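PDB 3KZH: probable sugar kinase from Clostridium perfringens, which is probably a pfkB-family carbohydrate kinase, expected to phosphorylate a sugar, and binds beta-D-glucopyranose in the crystal. Local coordinates for residues D205-A210 against V222-D227; D229-N234 against D275-A280; F279-S284 against T310-E315. One frame throughout, in Å; residues are numbered along the deposited sequence.

Interaction 1 (D205-A210 against V222-D227); sequences DDLIKA and VFISLD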
loop_
_atom_site.group_PDB
_atom_site.type_symbol
_atom_site.label_atom_id
_atom_site.label_comp_id
_atom_site.label_asym_id
_atom_site.label_seq_id
_atom_site.Cartn_x
_atom_site.Cartn_y
_atom_site.Cartn_z
ATOM N N ASP A 205 -35.619 -22.826 -24.088
ATOM C CA ASP A 205 -37.004 -22.418 -23.842
ATOM C C ASP A 205 -37.188 -21.780 -22.467
ATOM O O ASP A 205 -37.934 -20.811 -22.326
ATOM C CB ASP A 205 -37.967 -23.597 -24.038
ATOM C CG ASP A 205 -38.185 -23.941 -25.512
ATOM O OD1 ASP A 205 -38.525 -23.030 -26.303
ATOM O OD2 ASP A 205 -38.015 -25.124 -25.882
ATOM N N ASP A 206 -36.450 -22.281 -21.476
ATOM C CA ASP A 206 -36.507 -21.742 -20.113
ATOM C C ASP A 206 -35.793 -20.389 -20.054
ATOM O O ASP A 206 -36.209 -19.492 -19.307
ATOM C CB ASP A 206 -35.886 -22.711 -19.112
ATOM C CG ASP A 206 -36.634 -24.036 -19.018
ATOM O OD1 ASP A 206 -37.866 -24.067 -19.225
ATOM O OD2 ASP A 206 -35.972 -25.055 -18.735
ATOM N N LEU A 207 -34.752 -20.248 -20.885
ATOM C CA LEU A 207 -33.965 -19.016 -21.011
ATOM C C LEU A 207 -34.840 -17.930 -21.612
ATOM O O LEU A 207 -34.817 -16.804 -21.138
ATOM C CB LEU A 207 -32.729 -19.231 -21.893
ATOM C CG LEU A 207 -31.455 -19.765 -21.242
ATOM C CD1 LEU A 207 -30.478 -20.260 -22.281
ATOM C CD2 LEU A 207 -30.837 -18.679 -20.364
ATOM N N ILE A 208 -35.646 -18.299 -22.618
ATOM C CA ILE A 208 -36.582 -17.376 -23.267
ATOM C C ILE A 208 -37.702 -16.993 -22.288
ATOM O O ILE A 208 -38.071 -15.826 -22.210
ATOM C CB ILE A 208 -37.168 -17.965 -24.602
ATOM C CG1 ILE A 208 -36.044 -18.163 -25.628
ATOM C CG2 ILE A 208 -38.222 -17.021 -25.216
ATOM C CD1 ILE A 208 -36.433 -18.982 -26.864
ATOM N N LYS A 209 -38.150 -17.958 -21.478
ATOM C CA LYS A 209 -39.220 -17.754 -20.484
ATOM C C LYS A 209 -38.766 -16.844 -19.334
ATOM O O LYS A 209 -39.505 -15.947 -18.917
ATOM C CB LYS A 209 -39.696 -19.113 -19.945
ATOM C CG LYS A 209 -40.933 -19.084 -19.053
ATOM C CD LYS A 209 -41.136 -20.423 -18.341
ATOM C CE LYS A 209 -42.228 -20.313 -17.269
ATOM N NZ LYS A 209 -42.275 -21.497 -16.363
ATOM N N ALA A 210 -37.537 -17.064 -18.863
ATOM C CA ALA A 210 -36.923 -16.288 -17.775
ATOM C C ALA A 210 -36.724 -14.840 -18.181
ATOM O O ALA A 210 -37.176 -13.917 -17.492
ATOM C CB ALA A 210 -35.602 -16.898 -17.390
ATOM N N VAL A 222 -31.941 -7.883 -20.926
ATOM C CA VAL A 222 -31.502 -9.060 -20.163
ATOM C C VAL A 222 -30.296 -9.783 -20.771
ATOM O O VAL A 222 -30.289 -10.095 -21.946
ATOM C CB VAL A 222 -32.667 -10.090 -19.968
ATOM C CG1 VAL A 222 -32.212 -11.303 -19.119
ATOM C CG2 VAL A 222 -33.854 -9.432 -19.310
ATOM N N PHE A 223 -29.288 -10.038 -19.942
ATOM C CA PHE A 223 -28.079 -10.759 -20.347
ATOM C C PHE A 223 -27.828 -11.875 -19.324
ATOM O O PHE A 223 -27.641 -11.599 -18.141
ATOM C CB PHE A 223 -26.856 -9.828 -20.405
ATOM C CG PHE A 223 -26.971 -8.723 -21.411
ATOM C CD1 PHE A 223 -26.691 -8.955 -22.768
ATOM C CD2 PHE A 223 -27.431 -7.453 -21.016
ATOM C CE1 PHE A 223 -26.885 -7.933 -23.729
ATOM C CE2 PHE A 223 -27.627 -6.423 -21.968
ATOM C CZ PHE A 223 -27.350 -6.673 -23.335
ATOM N N ILE A 224 -27.893 -13.131 -19.767
ATOM C CA ILE A 224 -27.667 -14.277 -18.879
ATOM C C ILE A 224 -26.388 -15.024 -19.282
ATOM O O ILE A 224 -26.314 -15.601 -20.372
ATOM C CB ILE A 224 -28.920 -15.262 -18.818
ATOM C CG1 ILE A 224 -30.175 -14.514 -18.347
ATOM C CG2 ILE A 224 -28.685 -16.382 -17.791
ATOM C CD1 ILE A 224 -31.496 -15.209 -18.638
ATOM N N SER A 225 -25.380 -14.985 -18.407
ATOM C CA SER A 225 -24.095 -15.666 -18.634
ATOM C C SER A 225 -24.320 -17.159 -18.453
ATOM O O SER A 225 -24.970 -17.564 -17.494
ATOM C CB SER A 225 -23.029 -15.207 -17.633
ATOM O OG SER A 225 -22.808 -13.825 -17.707
ATOM N N LEU A 226 -23.828 -17.961 -19.399
ATOM C CA LEU A 226 -23.989 -19.419 -19.355
ATOM C C LEU A 226 -22.638 -20.126 -19.366
ATOM O O LEU A 226 -22.489 -21.199 -19.965
ATOM C CB LEU A 226 -24.830 -19.883 -20.550
ATOM C CG LEU A 226 -26.176 -19.215 -20.833
ATOM C CD1 LEU A 226 -26.673 -19.670 -22.182
ATOM C CD2 LEU A 226 -27.171 -19.515 -19.714
ATOM N N ASP A 227 -21.660 -19.508 -18.698
ATOM C CA ASP A 227 -20.274 -19.994 -18.589
ATOM C C ASP A 227 -19.616 -20.314 -19.944
ATOM O O ASP A 227 -19.317 -19.398 -20.714
ATOM C CB ASP A 227 -20.168 -21.175 -17.600
ATOM C CG ASP A 227 -20.247 -20.745 -16.129
ATOM O OD1 ASP A 227 -20.505 -19.555 -15.824
ATOM O OD2 ASP A 227 -20.036 -21.620 -15.259
#
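Leu207 meets Ile224 and Leu226 in a small, wholly apolar contact that illustrates how a helix is seated on a beta-sheet. Leu207 contributes the most buried surface, and it touches with both of its branches. Its CD2 methyl lies 3.8 Å from CD2 of Leu226, while its CD1 is 3.9 Å from CD1 of the same leucine, so the two forked ends reach toward each other tip to tip. The Leu207 side chain meets Ile224 differently: the two run past one another in opposite senses, with Leu207 CD2 3.9 Å from Ile224 CD1. The same methyl also lies 4.1 Å from Ile224 CG2. The isoleucine can offer both because its CG2 stands anti to the backbone N while CG1 swings beside it (chi1 -58°). No hydrogen bond links the segments, whose closest CA atoms, those of Leu207 and Ile224, are 8.2 Å apart.

Helix 204-217 belongs to the helical beta-alpha-beta connection that leads from strand 185-186 to its parallel neighbour 221-225. Phe232 of strand 231-234 and the loop residue Ile201 also touch Leu207. Across the sheet, Phe223 faces helices 255-268 and 273-288, and Ser225, at the strand end, touches the bound glucose.

Interaction 2 (D229-N234 against D275-A280); sequences DGIFYN and DIVKFA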
loop_
_atom_site.group_PDB
_atom_site.type_symbol
_atom_site.label_atom_id
_atom_site.label_comp_id
_atom_site.label_asym_id
_atom_site.label_seq_id
_atom_site.Cartn_x
_atom_site.Cartn_y
_atom_site.Cartn_z
ATOM N N ASP A 229 -21.089 -21.952 -22.473
ATOM C CA ASP A 229 -22.094 -21.843 -23.537
ATOM C C ASP A 229 -22.349 -20.410 -24.022
ATOM O O ASP A 229 -23.204 -20.177 -24.877
ATOM C CB ASP A 229 -23.413 -22.504 -23.117
ATOM C CG ASP A 229 -23.257 -23.973 -22.770
ATOM O OD1 ASP A 229 -22.563 -24.710 -23.502
ATOM O OD2 ASP A 229 -23.846 -24.389 -21.752
ATOM N N GLY A 230 -21.619 -19.459 -23.448
ATOM C CA GLY A 230 -21.741 -18.077 -23.859
ATOM C C GLY A 230 -22.725 -17.195 -23.132
ATOM O O GLY A 230 -22.919 -17.301 -21.927
ATOM N N ILE A 231 -23.306 -16.271 -23.886
ATOM C CA ILE A 231 -24.244 -15.308 -23.345
ATOM C C ILE A 231 -25.565 -15.382 -24.067
ATOM O O ILE A 231 -25.612 -15.386 -25.294
ATOM C CB ILE A 231 -23.696 -13.847 -23.506
ATOM C CG1 ILE A 231 -22.319 -13.694 -22.845
ATOM C CG2 ILE A 231 -24.709 -12.795 -23.025
ATOM C CD1 ILE A 231 -22.262 -13.809 -21.352
ATOM N N PHE A 232 -26.631 -15.393 -23.277
ATOM C CA PHE A 232 -27.989 -15.376 -23.783
ATOM C C PHE A 232 -28.462 -13.930 -23.584
ATOM O O PHE A 232 -28.300 -13.374 -22.502
ATOM C CB PHE A 232 -28.876 -16.350 -22.989
ATOM C CG PHE A 232 -30.316 -16.325 -23.406
ATOM C CD1 PHE A 232 -30.748 -17.073 -24.519
ATOM C CD2 PHE A 232 -31.243 -15.486 -22.739
ATOM C CE1 PHE A 232 -32.079 -16.981 -24.972
ATOM C CE2 PHE A 232 -32.573 -15.381 -23.180
ATOM C CZ PHE A 232 -32.998 -16.127 -24.298
ATOM N N TYR A 233 -29.101 -13.356 -24.597
ATOM C CA TYR A 233 -29.607 -11.985 -24.507
ATOM C C TYR A 233 -31.063 -11.849 -24.934
ATOM O O TYR A 233 -31.547 -12.636 -25.757
ATOM C CB TYR A 233 -28.741 -11.024 -25.340
ATOM C CG TYR A 233 -28.702 -11.287 -26.843
ATOM C CD1 TYR A 233 -29.652 -10.703 -27.717
ATOM C CD2 TYR A 233 -27.705 -12.091 -27.404
ATOM C CE1 TYR A 233 -29.609 -10.926 -29.112
ATOM C CE2 TYR A 233 -27.647 -12.313 -28.807
ATOM C CZ TYR A 233 -28.611 -11.734 -29.647
ATOM O OH TYR A 233 -28.629 -12.025 -30.997
ATOM N N ASN A 234 -31.705 -10.771 -24.471
ATOM C CA ASN A 234 -33.096 -10.456 -24.825
ATOM C C ASN A 234 -33.407 -9.003 -24.476
ATOM O O ASN A 234 -33.226 -8.590 -23.336
ATOM C CB ASN A 234 -34.078 -11.392 -24.098
ATOM C CG ASN A 234 -35.485 -11.431 -24.737
ATOM O OD1 ASN A 234 -35.785 -10.731 -25.701
ATOM N ND2 ASN A 234 -36.350 -12.250 -24.165
ATOM N N ASP A 275 -23.575 -6.786 -31.344
ATOM C CA ASP A 275 -22.219 -6.254 -31.259
ATOM C C ASP A 275 -21.795 -5.904 -29.825
ATOM O O ASP A 275 -20.608 -5.977 -29.508
ATOM C CB ASP A 275 -22.033 -5.063 -32.221
ATOM C CG ASP A 275 -22.096 -5.473 -33.695
ATOM O OD1 ASP A 275 -21.407 -6.436 -34.096
ATOM O OD2 ASP A 275 -22.847 -4.826 -34.458
ATOM N N ILE A 276 -22.757 -5.532 -28.972
ATOM C CA ILE A 276 -22.503 -5.211 -27.548
ATOM C C ILE A 276 -22.114 -6.514 -26.837
ATOM O O ILE A 276 -21.141 -6.549 -26.076
ATOM C CB ILE A 276 -23.769 -4.623 -26.833
ATOM C CG1 ILE A 276 -24.177 -3.288 -27.455
ATOM C CG2 ILE A 276 -23.522 -4.445 -25.328
ATOM C CD1 ILE A 276 -25.470 -2.699 -26.888
ATOM N N VAL A 277 -22.859 -7.575 -27.151
ATOM C CA VAL A 277 -22.662 -8.921 -26.612
ATOM C C VAL A 277 -21.280 -9.465 -26.995
ATOM O O VAL A 277 -20.582 -10.002 -26.143
ATOM C CB VAL A 277 -23.826 -9.862 -27.092
ATOM C CG1 VAL A 277 -23.642 -11.267 -26.649
ATOM C CG2 VAL A 277 -25.119 -9.399 -26.512
ATOM N N LYS A 278 -20.863 -9.209 -28.237
ATOM C CA LYS A 278 -19.566 -9.657 -28.747
ATOM C C LYS A 278 -18.381 -8.899 -28.168
ATOM O O LYS A 278 -17.370 -9.518 -27.807
ATOM C CB LYS A 278 -19.522 -9.578 -30.273
ATOM C CG LYS A 278 -20.288 -10.670 -30.992
ATOM C CD LYS A 278 -20.170 -10.472 -32.489
ATOM C CE LYS A 278 -21.280 -11.185 -33.214
ATOM N NZ LYS A 278 -21.355 -10.805 -34.653
ATOM N N PHE A 279 -18.544 -7.573 -28.036
ATOM C CA PHE A 279 -17.520 -6.659 -27.494
ATOM C C PHE A 279 -17.300 -6.983 -26.013
ATOM O O PHE A 279 -16.165 -7.153 -25.573
ATOM C CB PHE A 279 -17.941 -5.178 -27.692
ATOM C CG PHE A 279 -16.856 -4.170 -27.334
ATOM C CD1 PHE A 279 -16.005 -3.646 -28.331
ATOM C CD2 PHE A 279 -16.621 -3.799 -25.983
ATOM C CE1 PHE A 279 -14.931 -2.774 -27.993
ATOM C CE2 PHE A 279 -15.547 -2.931 -25.635
ATOM C CZ PHE A 279 -14.701 -2.422 -26.646
ATOM N N ALA A 280 -18.397 -7.039 -25.264
ATOM C CA ALA A 280 -18.380 -7.351 -23.839
ATOM C C ALA A 280 -17.867 -8.763 -23.544
ATOM O O ALA A 280 -17.219 -8.990 -22.527
ATOM C CB ALA A 280 -19.763 -7.161 -23.261
#
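Ile231 and Val277 bring the two backbones closest, with 7.3 Å between their CA atoms, where helix 273-288 lies against a sheet face in the alpha/beta fold of the ribokinase clan. Residues 231-234 form an extended strand just after Gly230, whose positive phi (92°) belongs to the turn of the beta-hairpin that begins with strand 221-225. Residues 275-280 are regular helix, and from them Val277 alone reaches the strand. Alternation along the strand does the sorting: Ile231 and Tyr233 are directed at the helix, whereas Phe232 between them turns to the other face, where helix 204-217 lies.

Val277 meets the strand with both of its methyls. With CG1 anti to its backbone N (chi1 176°) and CG2 beside that N, the two methyls part to serve different strand residues. CG1 lies 4.1 Å from Ile231 CB, close also to CG2 of that isoleucine, and the two side chains slip past each other in opposite directions. The tyrosine lies across the valine at about a right angle, meeting the other methyl obliquely. Ile242 of the adjacent strand 239-244 and Phe223 of strand 221-225 also touch Val277, so this side chain is shared among three strands. On the tyrosine side, the methyl CG2 of Val277 comes within 3.8 Å of Tyr233 CD2 and 4.1 Å of both Tyr233 CB and CG.

Interaction 3 (F279-S284 against T310-E315); sequences FAMTMS and TTWEEE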
loop_
_atom_site.group_PDB
_atom_site.type_symbol
_atom_site.label_atom_id
_atom_site.label_comp_id
_atom_site.label_asym_id
_atom_site.label_seq_id
_atom_site.Cartn_x
_atom_site.Cartn_y
_atom_site.Cartn_z
ATOM N N PHE A 279 -18.544 -7.573 -28.036
ATOM C CA PHE A 279 -17.520 -6.659 -27.494
ATOM C C PHE A 279 -17.300 -6.983 -26.013
ATOM O O PHE A 279 -16.165 -7.153 -25.573
ATOM C CB PHE A 279 -17.941 -5.178 -27.692
ATOM C CG PHE A 279 -16.856 -4.170 -27.334
ATOM C CD1 PHE A 279 -16.005 -3.646 -28.331
ATOM C CD2 PHE A 279 -16.621 -3.799 -25.983
ATOM C CE1 PHE A 279 -14.931 -2.774 -27.993
ATOM C CE2 PHE A 279 -15.547 -2.931 -25.635
ATOM C CZ PHE A 279 -14.701 -2.422 -26.646
ATOM N N ALA A 280 -18.397 -7.039 -25.264
ATOM C CA ALA A 280 -18.380 -7.351 -23.839
ATOM C C ALA A 280 -17.867 -8.763 -23.544
ATOM O O ALA A 280 -17.219 -8.990 -22.527
ATOM C CB ALA A 280 -19.763 -7.161 -23.261
HETATM N N MSE A 281 -18.139 -9.700 -24.452
HETATM C CA MSE A 281 -17.695 -11.078 -24.299
HETATM C C MSE A 281 -16.206 -11.194 -24.569
HETATM O O MSE A 281 -15.519 -11.968 -23.895
HETATM C CB MSE A 281 -18.475 -12.000 -25.215
HETATM C CG MSE A 281 -18.844 -13.316 -24.560
HETATM SE SE MSE A 281 -19.931 -14.431 -25.697
HETATM C CE MSE A 281 -20.978 -13.109 -26.505
ATOM N N THR A 282 -15.713 -10.393 -25.525
ATOM C CA THR A 282 -14.278 -10.338 -25.873
ATOM C C THR A 282 -13.486 -9.838 -24.651
ATOM O O THR A 282 -12.418 -10.363 -24.354
ATOM C CB THR A 282 -14.013 -9.423 -27.114
ATOM O OG1 THR A 282 -14.647 -9.998 -28.264
ATOM C CG2 THR A 282 -12.524 -9.274 -27.395
HETATM N N MSE A 283 -14.068 -8.870 -23.931
HETATM C CA MSE A 283 -13.496 -8.287 -22.701
HETATM C C MSE A 283 -13.478 -9.331 -21.590
HETATM O O MSE A 283 -12.513 -9.417 -20.814
HETATM C CB MSE A 283 -14.312 -7.078 -22.230
HETATM C CG MSE A 283 -14.205 -5.882 -23.122
HETATM SE SE MSE A 283 -14.872 -4.243 -22.320
HETATM C CE MSE A 283 -13.832 -4.353 -20.691
ATOM N N SER A 284 -14.553 -10.119 -21.520
ATOM C CA SER A 284 -14.673 -11.180 -20.529
ATOM C C SER A 284 -13.673 -12.289 -20.848
ATOM O O SER A 284 -13.016 -12.782 -19.942
ATOM C CB SER A 284 -16.103 -11.730 -20.493
ATOM O OG SER A 284 -16.258 -12.684 -19.460
ATOM N N THR A 310 -11.753 -13.486 -33.592
ATOM C CA THR A 310 -12.627 -14.492 -32.976
ATOM C C THR A 310 -13.705 -15.078 -33.896
ATOM O O THR A 310 -14.352 -14.362 -34.665
ATOM C CB THR A 310 -13.283 -13.940 -31.647
ATOM O OG1 THR A 310 -12.254 -13.550 -30.728
ATOM C CG2 THR A 310 -14.146 -14.994 -30.944
ATOM N N THR A 311 -13.869 -16.396 -33.801
ATOM C CA THR A 311 -14.882 -17.136 -34.552
ATOM C C THR A 311 -16.047 -17.347 -33.580
ATOM O O THR A 311 -15.857 -17.896 -32.485
ATOM C CB THR A 311 -14.330 -18.490 -35.077
ATOM O OG1 THR A 311 -13.304 -18.232 -36.044
ATOM C CG2 THR A 311 -15.438 -19.329 -35.740
ATOM N N TRP A 312 -17.237 -16.911 -33.993
ATOM C CA TRP A 312 -18.437 -16.999 -33.165
ATOM C C TRP A 312 -19.490 -18.025 -33.582
ATOM O O TRP A 312 -19.637 -18.348 -34.758
ATOM C CB TRP A 312 -19.138 -15.623 -33.084
ATOM C CG TRP A 312 -18.263 -14.433 -32.711
ATOM C CD1 TRP A 312 -17.621 -13.592 -33.574
ATOM C CD2 TRP A 312 -17.947 -13.968 -31.390
ATOM N NE1 TRP A 312 -16.917 -12.635 -32.879
ATOM C CE2 TRP A 312 -17.098 -12.836 -31.537
ATOM C CE3 TRP A 312 -18.294 -14.389 -30.090
ATOM C CZ2 TRP A 312 -16.582 -12.124 -30.428
ATOM C CZ3 TRP A 312 -17.777 -13.677 -28.977
ATOM C CH2 TRP A 312 -16.932 -12.559 -29.163
ATOM N N GLU A 313 -20.206 -18.540 -32.583
ATOM C CA GLU A 313 -21.324 -19.456 -32.784
ATOM C C GLU A 313 -22.489 -18.560 -32.390
ATOM O O GLU A 313 -22.560 -18.102 -31.247
ATOM C CB GLU A 313 -21.245 -20.672 -31.861
ATOM C CG GLU A 313 -20.364 -21.798 -32.382
ATOM C CD GLU A 313 -20.278 -22.976 -31.431
ATOM O OE1 GLU A 313 -21.300 -23.328 -30.800
ATOM O OE2 GLU A 313 -19.178 -23.555 -31.315
ATOM N N GLU A 314 -23.314 -18.207 -33.379
ATOM C CA GLU A 314 -24.462 -17.317 -33.183
ATOM C C GLU A 314 -25.783 -18.007 -33.470
ATOM O O GLU A 314 -25.883 -18.807 -34.391
ATOM C CB GLU A 314 -24.335 -16.067 -34.072
ATOM C CG GLU A 314 -23.084 -15.235 -33.845
ATOM C CD GLU A 314 -23.000 -14.037 -34.761
ATOM O OE1 GLU A 314 -23.879 -13.158 -34.679
ATOM O OE2 GLU A 314 -22.036 -13.951 -35.547
ATOM N N GLU A 315 -26.788 -17.692 -32.655
ATOM C CA GLU A 315 -28.143 -18.247 -32.756
ATOM C C GLU A 315 -29.121 -17.101 -32.508
ATOM O O GLU A 315 -28.894 -16.290 -31.611
ATOM C CB GLU A 315 -28.360 -19.337 -31.686
ATOM C CG GLU A 315 -27.564 -20.638 -31.892
ATOM C CD GLU A 315 -27.577 -21.584 -30.687
ATOM O OE1 GLU A 315 -28.642 -21.806 -30.073
ATOM O OE2 GLU A 315 -26.507 -22.144 -30.375
HETATM O O HOH W 1 -13.654 -12.416 -28.581
#
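Trp312 drives the far end of its indole at Met281 and Thr282, so that a strand at the sheet edge is joined to a helix through the rim of an aromatic ring. The tight part lies at the six-membered ring. Met281, present as selenomethionine, forms a Met-aromatic contact in which SE sits at the ring edge, 77° off the normal and 4.0 Å from Trp312 CZ3. The bend at its chi3 (-37°) also brings the terminal methyl CE of Met281 to 4.1 Å from that carbon. Thr282 crosses the tryptophan at about a right angle, and its OG1 lies in the ring plane, 3.5 Å from Trp312 CH2; this hydroxyl's main partner is the carbonyl O of Lys278, one helical turn back. Thr310 covers one face of the indole, with CG2 3.7 Å above the ring plane.

The looser side is bridged by solvent. One water donates to both Thr282 OG1 (2.6 Å) and Thr310 OG1 (2.8 Å), linking the helix to the residues just before the strand through the two hydroxyls. Met281 and Thr282 are buried, whereas Trp312 and Thr310 remain partly exposed.

Strand 312-317 pairs with strand 239-244, whose Ile242 and Ala244 pack beside the tryptophan. Leu307 of helix 300-308 touches both Thr282 and Trp312, while Lys278 of helix 273-288 adds a cation-pi contact to the indole.

In the fold
All three contacts rest a helix on the same sheet, interaction 1 on one face, interactions 2 and 3 on the other. Interactions 1 and 2 are core contacts of aliphatic and aromatic groups without cross-segment hydrogen bonds; they meet through the hairpin of strands 221-225 and 231-234, where Ile224 N bonds to Phe232 O. Interactions 2 and 3 share helix 273-288, their centres about 6 Å apart, with Ile231 packing on the Met281 selenium. Interaction 3 lies at the outermost strand, 312-317, buried on its helix side but partly exposed at Trp312. There the chemistry changes: selenium-aromatic contact, hydroxyls and a bridging water appear, and Lys278 forms a long, weak ion pair with Glu314.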